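Local atomic coordinates of uncharacterized protein (Bacteroides ovatus, PDB entry 4IRT), a protein that is of unknown function but adopts a beta-propeller fold of BNR-repeat type and is a putative neuraminidase, so it may act on sialic acid-containing glycans. Residues M79-G84 with Y156-H161; L97-S102 with M114-V119; E128-S133 with L183-K188. All blocks are in the same frame, centred on the assembly; numbering follows the deposited sequence. Where two conformers were deposited one is given.

Contact 1: M79-G84 with Y156-H161; sequences MIDGEG and YSLKEH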
loop_
_atom_site.group_PDB
_atom_site.type_symbol
_atom_site.label_atom_id
_atom_site.label_comp_id
_atom_site.label_asym_id
_atom_site.label_seq_id
_atom_site.Cartn_x
_atom_site.Cartn_y
_atom_site.Cartn_z
HETATM N N MSE A 79 -3.109 -8.847 -7.859
HETATM C CA MSE A 79 -3.088 -9.916 -6.859
HETATM C C MSE A 79 -3.379 -11.225 -7.538
HETATM O O MSE A 79 -3.985 -11.246 -8.600
HETATM C CB MSE A 79 -4.160 -9.652 -5.792
HETATM C CG MSE A 79 -4.225 -10.639 -4.628
HETATM SE SE MSE A 79 -2.536 -10.892 -3.681
HETATM C CE MSE A 79 -2.062 -9.059 -3.309
ATOM N N ILE A 80 -2.948 -12.330 -6.932
ATOM C CA ILE A 80 -3.187 -13.667 -7.468
ATOM C C ILE A 80 -4.129 -14.385 -6.510
ATOM O O ILE A 80 -3.939 -14.342 -5.285
ATOM C CB ILE A 80 -1.901 -14.499 -7.580
ATOM C CG1 ILE A 80 -0.729 -13.685 -8.173
ATOM C CG2 ILE A 80 -2.168 -15.779 -8.396
ATOM C CD1 ILE A 80 -0.847 -13.326 -9.622
ATOM N N ASP A 81 -5.156 -15.019 -7.054
ATOM C CA ASP A 81 -6.103 -15.782 -6.234
ATOM C C ASP A 81 -5.600 -17.217 -6.040
ATOM O O ASP A 81 -4.547 -17.592 -6.566
ATOM C CB ASP A 81 -7.549 -15.694 -6.784
ATOM C CG ASP A 81 -7.759 -16.444 -8.114
ATOM O OD1 ASP A 81 -6.973 -17.349 -8.445
ATOM O OD2 ASP A 81 -8.746 -16.109 -8.829
ATOM N N GLY A 82 -6.373 -18.030 -5.332
ATOM C CA GLY A 82 -5.942 -19.374 -4.957
ATOM C C GLY A 82 -5.772 -20.336 -6.117
ATOM O O GLY A 82 -5.162 -21.382 -5.947
ATOM N N GLU A 83 -6.382 -20.034 -7.262
ATOM C CA GLU A 83 -6.296 -20.871 -8.451
ATOM C C GLU A 83 -5.253 -20.324 -9.391
ATOM O O GLU A 83 -4.986 -20.915 -10.425
ATOM C CB GLU A 83 -7.653 -20.957 -9.153
ATOM C CG GLU A 83 -8.607 -21.957 -8.511
ATOM C CD GLU A 83 -10.045 -21.818 -8.979
ATOM O OE1 GLU A 83 -10.386 -20.897 -9.759
ATOM O OE2 GLU A 83 -10.862 -22.626 -8.518
ATOM N N GLY A 84 -4.605 -19.236 -9.010
ATOM C CA GLY A 84 -3.489 -18.751 -9.774
ATOM C C GLY A 84 -3.853 -17.722 -10.836
ATOM O O GLY A 84 -3.028 -17.439 -11.697
ATOM N N TYR A 156 -14.028 -11.802 -3.196
ATOM C CA TYR A 156 -14.083 -12.706 -4.345
ATOM C C TYR A 156 -14.091 -14.132 -3.855
ATOM O O TYR A 156 -13.135 -14.582 -3.227
ATOM C CB TYR A 156 -12.876 -12.514 -5.246
ATOM C CG TYR A 156 -12.891 -13.387 -6.484
ATOM C CD1 TYR A 156 -13.767 -13.115 -7.533
ATOM C CD2 TYR A 156 -12.030 -14.466 -6.613
ATOM C CE1 TYR A 156 -13.783 -13.893 -8.688
ATOM C CE2 TYR A 156 -12.033 -15.255 -7.772
ATOM C CZ TYR A 156 -12.911 -14.956 -8.793
ATOM O OH TYR A 156 -12.933 -15.713 -9.930
ATOM N N SER A 157 -15.183 -14.836 -4.134
ATOM C CA SER A 157 -15.317 -16.234 -3.729
ATOM C C SER A 157 -14.700 -17.075 -4.818
ATOM O O SER A 157 -15.170 -17.075 -5.942
ATOM C CB SER A 157 -16.780 -16.620 -3.550
ATOM O OG SER A 157 -16.900 -18.036 -3.397
ATOM N N LEU A 158 -13.649 -17.791 -4.475
ATOM C CA LEU A 158 -12.960 -18.641 -5.433
ATOM C C LEU A 158 -13.909 -19.731 -5.895
ATOM O O LEU A 158 -13.913 -20.107 -7.072
ATOM C CB LEU A 158 -11.716 -19.249 -4.770
ATOM C CG LEU A 158 -10.667 -19.845 -5.689
ATOM C CD1 LEU A 158 -10.185 -18.809 -6.707
ATOM C CD2 LEU A 158 -9.528 -20.360 -4.821
ATOM N N LYS A 159 -14.734 -20.204 -4.965
ATOM C CA LYS A 159 -15.702 -21.269 -5.216
ATOM C C LYS A 159 -16.720 -20.895 -6.291
ATOM O O LYS A 159 -16.910 -21.641 -7.253
ATOM C CB LYS A 159 -16.428 -21.621 -3.911
ATOM C CG LYS A 159 -17.020 -23.020 -3.857
ATOM C CD LYS A 159 -16.905 -23.587 -2.445
ATOM C CE LYS A 159 -17.405 -25.019 -2.353
ATOM N NZ LYS A 159 -18.890 -25.080 -2.276
ATOM N N GLU A 160 -17.372 -19.748 -6.127
ATOM C CA GLU A 160 -18.414 -19.310 -7.059
ATOM C C GLU A 160 -17.847 -18.463 -8.182
ATOM O O GLU A 160 -18.574 -18.079 -9.098
ATOM C CB GLU A 160 -19.486 -18.481 -6.333
ATOM C CG GLU A 160 -20.062 -19.075 -5.054
ATOM C CD GLU A 160 -20.812 -20.367 -5.291
ATOM O OE1 GLU A 160 -21.245 -20.600 -6.443
ATOM O OE2 GLU A 160 -20.974 -21.144 -4.321
ATOM N N HIS A 161 -16.558 -18.133 -8.097
ATOM C CA HIS A 161 -15.934 -17.179 -9.013
ATOM C C HIS A 161 -16.748 -15.894 -9.156
ATOM O O HIS A 161 -17.008 -15.450 -10.254
ATOM C CB HIS A 161 -15.642 -17.821 -10.363
ATOM C CG HIS A 161 -14.747 -19.015 -10.257
ATOM N ND1 HIS A 161 -15.230 -20.290 -10.040
ATOM C CD2 HIS A 161 -13.399 -19.125 -10.290
ATOM C CE1 HIS A 161 -14.218 -21.137 -9.973
ATOM N NE2 HIS A 161 -13.096 -20.455 -10.128
HETATM O O HOH W 1 -10.595 -17.241 -10.369
HETATM O O HOH W 2 -13.123 -22.855 -7.499
#

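Contact 2: L97-S102 with M114-V119; sequences LNYCRS and MPMTGV. With EDO (1,2-ethanediol), chain L.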
loop_
_atom_site.group_PDB
_atom_site.type_symbol
_atom_site.label_atom_id
_atom_site.label_comp_id
_atom_site.label_asym_id
_atom_site.label_seq_id
_atom_site.Cartn_x
_atom_site.Cartn_y
_atom_site.Cartn_z
ATOM N N LEU A 97 -14.962 1.650 -12.714
ATOM C CA LEU A 97 -14.034 0.573 -12.394
ATOM C C LEU A 97 -13.455 -0.045 -13.655
ATOM O O LEU A 97 -14.199 -0.386 -14.578
ATOM C CB LEU A 97 -14.756 -0.496 -11.582
ATOM C CG LEU A 97 -13.973 -1.753 -11.245
ATOM C CD1 LEU A 97 -12.937 -1.441 -10.187
ATOM C CD2 LEU A 97 -14.949 -2.826 -10.739
ATOM N N ASN A 98 -12.135 -0.161 -13.657
ATOM C CA ASN A 98 -11.336 -0.936 -14.613
ATOM C C ASN A 98 -10.754 -2.135 -13.894
ATOM O O ASN A 98 -9.902 -1.966 -13.009
ATOM C CB ASN A 98 -10.165 -0.108 -15.123
ATOM C CG ASN A 98 -10.619 1.153 -15.853
ATOM O OD1 ASN A 98 -11.495 1.097 -16.730
ATOM N ND2 ASN A 98 -10.027 2.299 -15.493
ATOM N N TYR A 99 -11.215 -3.325 -14.293
ATOM C CA TYR A 99 -10.917 -4.586 -13.632
ATOM C C TYR A 99 -10.904 -5.730 -14.656
ATOM O O TYR A 99 -11.873 -5.901 -15.429
ATOM C CB TYR A 99 -11.964 -4.866 -12.541
ATOM C CG TYR A 99 -11.928 -6.270 -12.023
ATOM C CD1 TYR A 99 -10.763 -6.805 -11.473
ATOM C CD2 TYR A 99 -13.051 -7.086 -12.098
ATOM C CE1 TYR A 99 -10.729 -8.107 -10.993
ATOM C CE2 TYR A 99 -13.033 -8.378 -11.619
ATOM C CZ TYR A 99 -11.872 -8.897 -11.080
ATOM O OH TYR A 99 -11.856 -10.180 -10.603
ATOM N N CYS A 100 -9.813 -6.486 -14.660
ATOM C CA CYS A 100 -9.618 -7.618 -15.552
ATOM C C CYS A 100 -9.034 -8.774 -14.788
ATOM O O CYS A 100 -8.443 -8.595 -13.688
ATOM C CB CYS A 100 -8.593 -7.283 -16.612
ATOM S SG CYS A 100 -9.119 -5.923 -17.623
ATOM N N ARG A 101 -9.104 -9.950 -15.418
ATOM C CA ARG A 101 -8.527 -11.172 -14.847
ATOM C C ARG A 101 -7.813 -11.924 -15.942
ATOM O O ARG A 101 -8.185 -11.828 -17.108
ATOM C CB ARG A 101 -9.604 -12.109 -14.295
ATOM C CG ARG A 101 -10.141 -11.789 -12.911
ATOM C CD ARG A 101 -10.966 -12.955 -12.372
ATOM N NE ARG A 101 -12.133 -13.301 -13.198
ATOM C CZ ARG A 101 -13.406 -12.969 -12.948
ATOM N NH1 ARG A 101 -13.749 -12.240 -11.895
ATOM N NH2 ARG A 101 -14.356 -13.373 -13.778
ATOM N N SER A 102 -6.786 -12.685 -15.554
ATOM C CA SER A 102 -6.114 -13.652 -16.429
ATOM C C SER A 102 -7.123 -14.497 -17.154
ATOM O O SER A 102 -8.129 -14.917 -16.561
ATOM C CB SER A 102 -5.267 -14.627 -15.598
ATOM O OG SER A 102 -4.163 -14.011 -15.026
HETATM N N MSE A 114 -14.399 -6.026 -16.667
HETATM C CA MSE A 114 -15.585 -6.607 -16.063
HETATM C C MSE A 114 -16.010 -5.838 -14.828
HETATM O O MSE A 114 -15.192 -5.201 -14.175
HETATM C CB MSE A 114 -15.305 -8.016 -15.537
HETATM C CG MSE A 114 -14.910 -8.953 -16.653
HETATM SE SE MSE A 114 -14.433 -10.697 -15.861
HETATM C CE MSE A 114 -12.790 -10.225 -14.973
ATOM N N PRO A 115 -17.305 -5.902 -14.486
ATOM C CA PRO A 115 -17.751 -5.421 -13.196
ATOM C C PRO A 115 -17.359 -6.382 -12.091
ATOM O O PRO A 115 -16.938 -7.516 -12.371
ATOM C CB PRO A 115 -19.277 -5.370 -13.346
ATOM C CG PRO A 115 -19.604 -6.444 -14.330
ATOM C CD PRO A 115 -18.403 -6.536 -15.253
HETATM N N MSE A 116 -17.468 -5.926 -10.844
HETATM C CA MSE A 116 -17.351 -6.804 -9.701
HETATM C C MSE A 116 -18.756 -7.127 -9.261
HETATM O O MSE A 116 -19.254 -8.229 -9.550
HETATM C CB MSE A 116 -16.483 -6.167 -8.618
HETATM C CG MSE A 116 -14.996 -6.217 -9.022
HETATM SE SE MSE A 116 -13.978 -5.236 -7.657
HETATM C CE MSE A 116 -12.210 -5.812 -8.272
ATOM N N THR A 117 -19.430 -6.183 -8.604
ATOM C CA THR A 117 -20.872 -6.360 -8.262
ATOM C C THR A 117 -21.808 -5.545 -9.157
ATOM O O THR A 117 -23.038 -5.732 -9.152
ATOM C CB THR A 117 -21.127 -5.983 -6.805
ATOM O OG1 THR A 117 -21.073 -4.559 -6.649
ATOM C CG2 THR A 117 -20.088 -6.624 -5.931
ATOM N N GLY A 118 -21.239 -4.627 -9.922
ATOM C CA GLY A 118 -22.012 -3.716 -10.765
ATOM C C GLY A 118 -22.684 -2.577 -10.018
ATOM O O GLY A 118 -23.458 -1.822 -10.611
ATOM N N VAL A 119 -22.405 -2.441 -8.726
ATOM C CA VAL A 119 -23.019 -1.406 -7.899
ATOM C C VAL A 119 -21.945 -0.522 -7.300
ATOM O O VAL A 119 -20.955 -1.022 -6.756
ATOM C CB VAL A 119 -23.830 -2.026 -6.731
ATOM C CG1 VAL A 119 -24.546 -0.939 -5.925
ATOM C CG2 VAL A 119 -24.820 -3.060 -7.252
HETATM C C1 EDO L . -9.203 7.058 -16.687
HETATM O O1 EDO L . -9.284 7.759 -17.960
HETATM C C2 EDO L . -10.242 5.944 -16.573
HETATM O O2 EDO L . -9.829 4.746 -17.265
HETATM O O HOH W 3 -13.923 -3.007 -15.437
HETATM O O HOH W 4 -16.248 -10.331 -11.949
#

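Contact 3: E128-S133 with L183-K188; sequences EFYPLS and LYVDEK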
loop_
_atom_site.group_PDB
_atom_site.type_symbol
_atom_site.label_atom_id
_atom_site.label_comp_id
_atom_site.label_asym_id
_atom_site.label_seq_id
_atom_site.Cartn_x
_atom_site.Cartn_y
_atom_site.Cartn_z
ATOM N N GLU A 128 -7.229 -1.557 -4.314
ATOM C CA GLU A 128 -6.318 -2.371 -3.502
ATOM C C GLU A 128 -6.860 -3.781 -3.359
ATOM O O GLU A 128 -8.041 -3.943 -3.058
ATOM C CB GLU A 128 -6.175 -1.823 -2.073
ATOM C CG GLU A 128 -5.833 -0.357 -1.900
ATOM C CD GLU A 128 -6.162 0.153 -0.477
ATOM O OE1 GLU A 128 -6.120 -0.614 0.496
ATOM O OE2 GLU A 128 -6.525 1.331 -0.320
ATOM N N PHE A 129 -5.978 -4.783 -3.524
ATOM C CA PHE A 129 -6.296 -6.183 -3.332
ATOM C C PHE A 129 -5.545 -6.727 -2.106
ATOM O O PHE A 129 -4.412 -6.332 -1.845
ATOM C CB PHE A 129 -5.863 -7.020 -4.529
ATOM C CG PHE A 129 -6.690 -6.815 -5.774
ATOM C CD1 PHE A 129 -7.910 -7.451 -5.931
ATOM C CD2 PHE A 129 -6.207 -6.036 -6.818
ATOM C CE1 PHE A 129 -8.660 -7.259 -7.075
ATOM C CE2 PHE A 129 -6.944 -5.862 -7.962
ATOM C CZ PHE A 129 -8.168 -6.494 -8.099
ATOM N N TYR A 130 -6.161 -7.693 -1.419
ATOM C CA TYR A 130 -5.540 -8.438 -0.324
ATOM C C TYR A 130 -6.013 -9.868 -0.412
ATOM O O TYR A 130 -7.202 -10.131 -0.674
ATOM C CB TYR A 130 -5.913 -7.842 1.045
ATOM C CG TYR A 130 -5.647 -6.362 1.129
ATOM C CD1 TYR A 130 -4.398 -5.882 1.500
ATOM C CD2 TYR A 130 -6.635 -5.428 0.770
ATOM C CE1 TYR A 130 -4.131 -4.530 1.545
ATOM C CE2 TYR A 130 -6.370 -4.075 0.791
ATOM C CZ TYR A 130 -5.121 -3.629 1.175
ATOM O OH TYR A 130 -4.845 -2.297 1.199
ATOM N N PRO A 131 -5.101 -10.825 -0.171
ATOM C CA PRO A 131 -5.499 -12.218 -0.188
ATOM C C PRO A 131 -6.071 -12.664 1.156
ATOM O O PRO A 131 -5.561 -12.273 2.202
ATOM C CB PRO A 131 -4.172 -12.934 -0.454
ATOM C CG PRO A 131 -3.212 -12.119 0.309
ATOM C CD PRO A 131 -3.683 -10.678 0.188
ATOM N N LEU A 132 -7.103 -13.496 1.114
ATOM C CA LEU A 132 -7.765 -14.000 2.305
ATOM C C LEU A 132 -7.405 -15.468 2.428
ATOM O O LEU A 132 -6.977 -16.095 1.452
ATOM C CB LEU A 132 -9.282 -13.880 2.168
ATOM C CG LEU A 132 -9.805 -12.440 2.041
ATOM C CD1 LEU A 132 -11.314 -12.488 1.852
ATOM C CD2 LEU A 132 -9.422 -11.622 3.270
ATOM N N SER A 133 -7.595 -16.015 3.620
ATOM C CA SER A 133 -7.352 -17.446 3.833
ATOM C C SER A 133 -8.212 -18.274 2.892
ATOM O O SER A 133 -9.351 -17.922 2.624
ATOM C CB SER A 133 -7.632 -17.828 5.288
ATOM O OG SER A 133 -6.508 -17.481 6.059
ATOM N N LEU A 183 -4.514 -1.270 4.863
ATOM C CA LEU A 183 -4.893 -2.568 5.396
ATOM C C LEU A 183 -3.774 -3.554 5.217
ATOM O O LEU A 183 -2.823 -3.305 4.473
ATOM C CB LEU A 183 -6.142 -3.140 4.706
ATOM C CG LEU A 183 -7.387 -2.277 4.769
ATOM C CD1 LEU A 183 -7.467 -1.340 3.586
ATOM C CD2 LEU A 183 -8.670 -3.062 4.801
ATOM N N TYR A 184 -3.933 -4.678 5.886
ATOM C CA TYR A 184 -3.032 -5.806 5.765
ATOM C C TYR A 184 -3.755 -7.051 6.243
ATOM O O TYR A 184 -4.484 -7.001 7.240
ATOM C CB TYR A 184 -1.798 -5.581 6.613
ATOM C CG TYR A 184 -0.682 -6.583 6.439
ATOM C CD1 TYR A 184 0.210 -6.456 5.378
ATOM C CD2 TYR A 184 -0.461 -7.607 7.373
ATOM C CE1 TYR A 184 1.265 -7.347 5.206
ATOM C CE2 TYR A 184 0.601 -8.504 7.214
ATOM C CZ TYR A 184 1.479 -8.344 6.118
ATOM O OH TYR A 184 2.544 -9.192 5.921
ATOM N N VAL A 185 -3.567 -8.170 5.544
ATOM C CA VAL A 185 -4.155 -9.425 6.005
ATOM C C VAL A 185 -3.017 -10.252 6.553
ATOM O O VAL A 185 -2.054 -10.550 5.824
ATOM C CB VAL A 185 -4.881 -10.160 4.872
ATOM C CG1 VAL A 185 -5.422 -11.496 5.368
ATOM C CG2 VAL A 185 -6.001 -9.277 4.335
ATOM N N ASP A 186 -3.088 -10.577 7.840
ATOM C CA ASP A 186 -1.951 -11.209 8.494
ATOM C C ASP A 186 -1.866 -12.696 8.179
ATOM O O ASP A 186 -2.664 -13.240 7.414
ATOM C CB ASP A 186 -1.888 -10.898 9.999
ATOM C CG ASP A 186 -2.997 -11.549 10.811
ATOM O OD1 ASP A 186 -3.608 -12.543 10.357
ATOM O OD2 ASP A 186 -3.239 -11.080 11.949
ATOM N N GLU A 187 -0.856 -13.340 8.733
ATOM C CA GLU A 187 -0.609 -14.751 8.417
ATOM C C GLU A 187 -1.651 -15.701 9.009
ATOM O O GLU A 187 -1.647 -16.894 8.701
ATOM C CB GLU A 187 0.829 -15.127 8.785
ATOM C CG GLU A 187 1.784 -14.410 7.858
ATOM C CD GLU A 187 3.207 -14.248 8.377
ATOM O OE1 GLU A 187 3.640 -15.069 9.194
ATOM O OE2 GLU A 187 3.913 -13.304 7.926
ATOM N N LYS A 188 -2.523 -15.171 9.864
ATOM C CA LYS A 188 -3.654 -15.937 10.418
ATOM C C LYS A 188 -4.977 -15.640 9.706
ATOM O O LYS A 188 -6.047 -16.202 10.055
ATOM C CB LYS A 188 -3.797 -15.639 11.898
ATOM C CG LYS A 188 -2.607 -16.119 12.700
ATOM C CD LYS A 188 -2.923 -16.229 14.163
ATOM C CE LYS A 188 -2.331 -15.090 14.958
ATOM N NZ LYS A 188 -2.388 -15.433 16.411
HETATM O O HOH W 5 -3.025 -0.714 2.232
#

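Contact 1: M79-G84 with Y156-H161
Glu83 and His161 make the one direct hydrogen bond of this contact: His161 NE2 donates to Glu83 OE1 over 2.8 Å, with an N-H...O angle of 156°. The acceptor uses its syn lone pair and lies close to the imidazole plane, so the ring is met at its edge. Two waters add bridges. The first donates to Asp81 OD2 at 2.7 Å and is hydrogen-bonded to Tyr156 OH at 2.8 Å; the same OD2 is also held by His87. The second donates to both Glu83 OE2 and the carbonyl oxygen of Leu158, so both carboxylate oxygens of Glu83 are engaged.

Beside these polar links lies the apolar part, carried by Leu158. With its CG anti to the backbone N (chi1 -164°), the side chain reaches over to the 81-83 turn and splits its methyls. Leu158 CD1 lies 3.7 Å from Asp81 CG and also meets Glu83, whereas CD2 comes within 3.7 Å of Gly82 CA, where a beta carbon would collide with it.

Within 79-84, Asp81 OD1 accepts from Glu83 N at 3.0 Å, an Asx turn that coincides with the type I beta turn from Asp81 to Gly84. The arrangement joins neighbouring blades of a beta-propeller: the hairpin turn after strand 76-80 abuts the turn linking strands 151-157 and 162-167 of the next sheet.

Contact 2: L97-S102 with M114-V119
Tyr99 and Met116 form a Met-aromatic contact where the outermost strand of a propeller blade, 99-101, meets the loop leading to the next sheet. Both methionines here are selenomethionines. The packing is tight around the Tyr99 ring: Met116 CE sits over one face, 3.7 Å from the ring centroid and 15° off the normal, as a CH-pi contact. The extended Met116 chain carries the methyl there, and its CG touches Leu97 CD2 at 3.8 Å. On the opposite side of the ring plane, out past the rim, Met114 CE packs on Tyr99 CE2 at 3.8 Å, while the Met114 carbonyl oxygen lies at the ring edge. Met114 bends at chi3 (-70°) and lays CE over the Arg101 guanidinium, in the one of its two conformers described. The phenol oxygen is tied to His87, Trp163 and, in this conformer, Arg101 NH1. Replacing the ring by the methyl of an alanine would probably leave both selenomethionine methyls facing a gap and take from these three partners their shared hydroxyl.

Water dominates the looser side. One water donates to the carbonyl oxygens of Leu97 and Met114 and accepts from Tyr99 N; another links Arg101 NH1 to the Pro115 carbonyl oxygen. The Asn98 side chain starts away from the loop, its ND2 bonding the Phe90 carbonyl oxygen and a 1,2-ethanediol. Directly between the backbones, Met114 N donates to Tyr99 O over 2.8 Å at 156°.

Contact 3: E128-S133 with L183-K188
Tyr130 and Val185 face each other across two strand segments, 128-131 and 183-185, that run nearly parallel, 22° apart in direction and 7.0 Å apart at the closest approach of their axes. The two residues share the contact about equally; Tyr130 spans the longer path. Its CB lies 3.6 Å from Val185 CG2. Beyond it, CG is anti to the carbonyl carbon (chi1 -52°), which directs the ring toward Leu183. One face of the ring receives Leu183 CB, 25° off the ring normal and offset toward the rim, in a CH-pi contact. Of the ring atoms, CE1 approaches the carbonyl oxygen of Leu183 at 3.4 Å, CE2 lies near both CB and CD1 of Leu183, and CZ comes to 3.7 Å from Leu183 CB. At the tip, OH touches Leu183 CD1. A water is hydrogen-bonded to Tyr130 OH at 2.6 Å, and the same water accepts from Leu183 N at 3.1 Å.

Farther along, Val185 sets CG1 against the carbonyl oxygen of Pro131 at 3.3 Å, while its CG2 also meets Leu132 CD2. Ile191, on the second strand of the neighbouring sheet, touches Leu132, Leu183 and Val185 and extends this apolar patch. Pro131 also packs against helix 371-377.

Strands 124-131 and 178-185 are the first strands of successive propeller blades. With no direct hydrogen bond between the two segments, the blades abut here as separate sheets: side-chain packing joins them, and a single water carries the polar link from the tyrosine hydroxyl to the facing backbone.

In the fold
Contacts 1 and 3 join successive propeller blades, and contact 2 packs the outer strand of the first against the loop leading to the second. Contacts 1 and 2, centres about 14 Å apart, meet where Tyr156 CE1 packs on Arg101 NH1 at 3.6 Å; His87 serves both, bonding Asp81 in one and Tyr99 in the other. Contacts 1 and 3, centres about 13 Å apart, join through Met79 CB and Phe129 CB at 3.4 Å. Phe129 CE1 also lies 4.0 Å from Met116 CE of contact 2. Contact 3 lies about 12 Å from the chain centre, contacts 1 and 2 about 21 and 20 Å. Asp81 and Asp186 each form an Asx turn and bond a histidine, His87 and His192.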